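Local coordinates for protein 'Carboxyl esterase 2 (Tuber melanosporum Mel28, PDB 5MIF) that probably hydrolyses carboxylic esters as an archaeal-like alpha/beta hydrolase of a mycorrhizal fungus, at residues A[217-222]-A[279-284]. Sequence-based numbering, arbitrary orientation.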
loop_
_atom_site.group_PDB
_atom_site.type_symbol
_atom_site.label_atom_id
_atom_site.label_comp_id
_atom_site.label_asym_id
_atom_site.label_seq_id
_atom_site.Cartn_x
_atom_site.Cartn_y
_atom_site.Cartn_z
ATOM N N ILE A 217 -6.036 -10.557 2.106
ATOM C CA ILE A 217 -4.721 -10.342 2.695
ATOM C C ILE A 217 -3.904 -11.642 2.570
ATOM O O ILE A 217 -4.287 -12.642 3.160
ATOM C CB ILE A 217 -4.855 -9.927 4.190
ATOM C CG1 ILE A 217 -5.898 -8.828 4.360
ATOM C CG2 ILE A 217 -3.524 -9.492 4.780
ATOM C CD1 ILE A 217 -6.229 -8.546 5.829
ATOM N N TYR A 218 -2.796 -11.610 1.821
ATOM C CA TYR A 218 -1.984 -12.796 1.471
ATOM C C TYR A 218 -2.842 -14.051 1.345
ATOM O O TYR A 218 -2.649 -15.025 2.077
ATOM C CB TYR A 218 -0.818 -13.040 2.461
ATOM C CG TYR A 218 -1.057 -12.641 3.904
ATOM C CD1 TYR A 218 -1.872 -13.407 4.743
ATOM C CD2 TYR A 218 -0.442 -11.509 4.436
ATOM C CE1 TYR A 218 -2.082 -13.036 6.055
ATOM C CE2 TYR A 218 -0.637 -11.141 5.759
ATOM C CZ TYR A 218 -1.459 -11.902 6.554
ATOM O OH TYR A 218 -1.654 -11.513 7.851
ATOM N N PRO A 219 -3.822 -14.013 0.436
ATOM C CA PRO A 219 -4.810 -15.088 0.373
ATOM C C PRO A 219 -4.232 -16.354 -0.216
ATOM O O PRO A 219 -3.303 -16.285 -1.028
ATOM C CB PRO A 219 -5.883 -14.518 -0.550
ATOM C CG PRO A 219 -5.111 -13.661 -1.489
ATOM C CD PRO A 219 -3.990 -13.055 -0.672
ATOM N N ALA A 220 -4.760 -17.497 0.220
ATOM C CA ALA A 220 -4.581 -18.751 -0.505
ATOM C C ALA A 220 -5.635 -18.762 -1.599
ATOM O O ALA A 220 -6.817 -18.573 -1.323
ATOM C CB ALA A 220 -4.727 -19.962 0.429
ATOM N N THR A 221 -5.216 -18.949 -2.839
ATOM C CA THR A 221 -6.159 -18.924 -3.945
ATOM C C THR A 221 -6.110 -20.214 -4.743
ATOM O O THR A 221 -7.042 -20.534 -5.481
ATOM C CB THR A 221 -5.872 -17.745 -4.887
ATOM O OG1 THR A 221 -4.529 -17.859 -5.367
ATOM C CG2 THR A 221 -6.011 -16.430 -4.159
ATOM N N ASP A 222 -5.023 -20.957 -4.575
ATOM C CA ASP A 222 -4.815 -22.191 -5.334
ATOM C C ASP A 222 -4.218 -23.255 -4.420
ATOM O O ASP A 222 -3.055 -23.166 -4.030
ATOM C CB ASP A 222 -3.902 -21.932 -6.538
ATOM C CG ASP A 222 -3.894 -23.085 -7.538
ATOM O OD1 ASP A 222 -4.274 -24.217 -7.168
ATOM O OD2 ASP A 222 -3.521 -22.852 -8.706
ATOM N N THR A 279 -11.836 -5.434 -5.669
ATOM C CA THR A 279 -11.012 -6.139 -4.717
ATOM C C THR A 279 -9.650 -5.481 -4.503
ATOM O O THR A 279 -8.985 -5.067 -5.458
ATOM C CB THR A 279 -10.813 -7.584 -5.203
ATOM O OG1 THR A 279 -12.081 -8.256 -5.192
ATOM C CG2 THR A 279 -9.803 -8.311 -4.355
ATOM N N LEU A 280 -9.250 -5.370 -3.242
ATOM C CA LEU A 280 -7.893 -4.968 -2.895
ATOM C C LEU A 280 -7.117 -6.180 -2.363
ATOM O O LEU A 280 -7.546 -6.834 -1.404
ATOM C CB LEU A 280 -7.911 -3.845 -1.851
ATOM C CG LEU A 280 -6.588 -3.562 -1.134
ATOM C CD1 LEU A 280 -5.533 -2.996 -2.091
ATOM C CD2 LEU A 280 -6.809 -2.611 0.014
ATOM N N ILE A 281 -5.979 -6.476 -2.982
ATOM C CA ILE A 281 -5.127 -7.568 -2.523
ATOM C C ILE A 281 -3.807 -7.053 -1.978
ATOM O O ILE A 281 -3.103 -6.283 -2.631
ATOM C CB ILE A 281 -4.862 -8.577 -3.652
ATOM C CG1 ILE A 281 -6.190 -9.152 -4.142
ATOM C CG2 ILE A 281 -3.902 -9.680 -3.180
ATOM C CD1 ILE A 281 -6.075 -10.011 -5.389
ATOM N N VAL A 282 -3.481 -7.470 -0.764
ATOM C CA VAL A 282 -2.233 -7.086 -0.125
ATOM C C VAL A 282 -1.426 -8.356 0.139
ATOM O O VAL A 282 -1.960 -9.313 0.685
ATOM C CB VAL A 282 -2.505 -6.319 1.189
ATOM C CG1 VAL A 282 -1.215 -5.966 1.876
ATOM C CG2 VAL A 282 -3.323 -5.058 0.899
ATOM N N VAL A 283 -0.158 -8.381 -0.256
ATOM C CA VAL A 283 0.675 -9.573 -0.036
ATOM C C VAL A 283 1.967 -9.214 0.694
ATOM O O VAL A 283 2.426 -8.068 0.644
ATOM C CB VAL A 283 1.034 -10.299 -1.362
ATOM C CG1 VAL A 283 -0.221 -10.871 -2.028
ATOM C CG2 VAL A 283 1.811 -9.361 -2.306
ATOM N N ALA A 284 2.529 -10.187 1.407
ATOM C CA ALA A 284 3.830 -10.003 2.037
ATOM C C ALA A 284 4.922 -10.388 1.044
ATOM O O ALA A 284 4.735 -11.298 0.246
ATOM C CB ALA A 284 3.940 -10.836 3.311
#
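Ile217 and Val282 form a parallel bridge at the end of strand 213-217, their CA atoms 5.0 Å apart, and just beyond it Tyr218 N donates a short, nearly straight hydrogen bond (2.7 Å) to Val282 O. Val282 O also receives a CA-H...O contact from Ile217 CA at 3.6 Å. At Tyr218 the backbone takes up left-handed torsions (phi 32°, psi 59°), unusual for a residue with a CB, and the chain turns away from the sheet. Pro219, which has no N-H to offer a neighbouring strand, suits this exit; its CD packs on Ile281 CG2 at 4.2 Å. The branched side chains of Ile217 and Val282 fit extended backbone and lie on one face of the sheet, the face on which Phe319 and Ala320 also pack. Over one face of the Tyr218 ring, offset toward its rim, sits CG2 of Ile217, while the ring edge comes near Ala284 N (CD2 at 4.4 Å). A chi1 of 32°, well short of the staggered +60°, stands the ring beside Ile217, and its hydroxyl is hydrogen-bonded to Ala320 N. Tyr218 also meets the ring of His317 and touches Asp287; both are placed, with Ser190, in a way consistent with a Ser-His-Asp triad. This is the C-terminal end of neighbouring parallel strands 213-217 and 279-284 of an alpha/beta hydrolase fold, where the strand-end loops probably shape the active site.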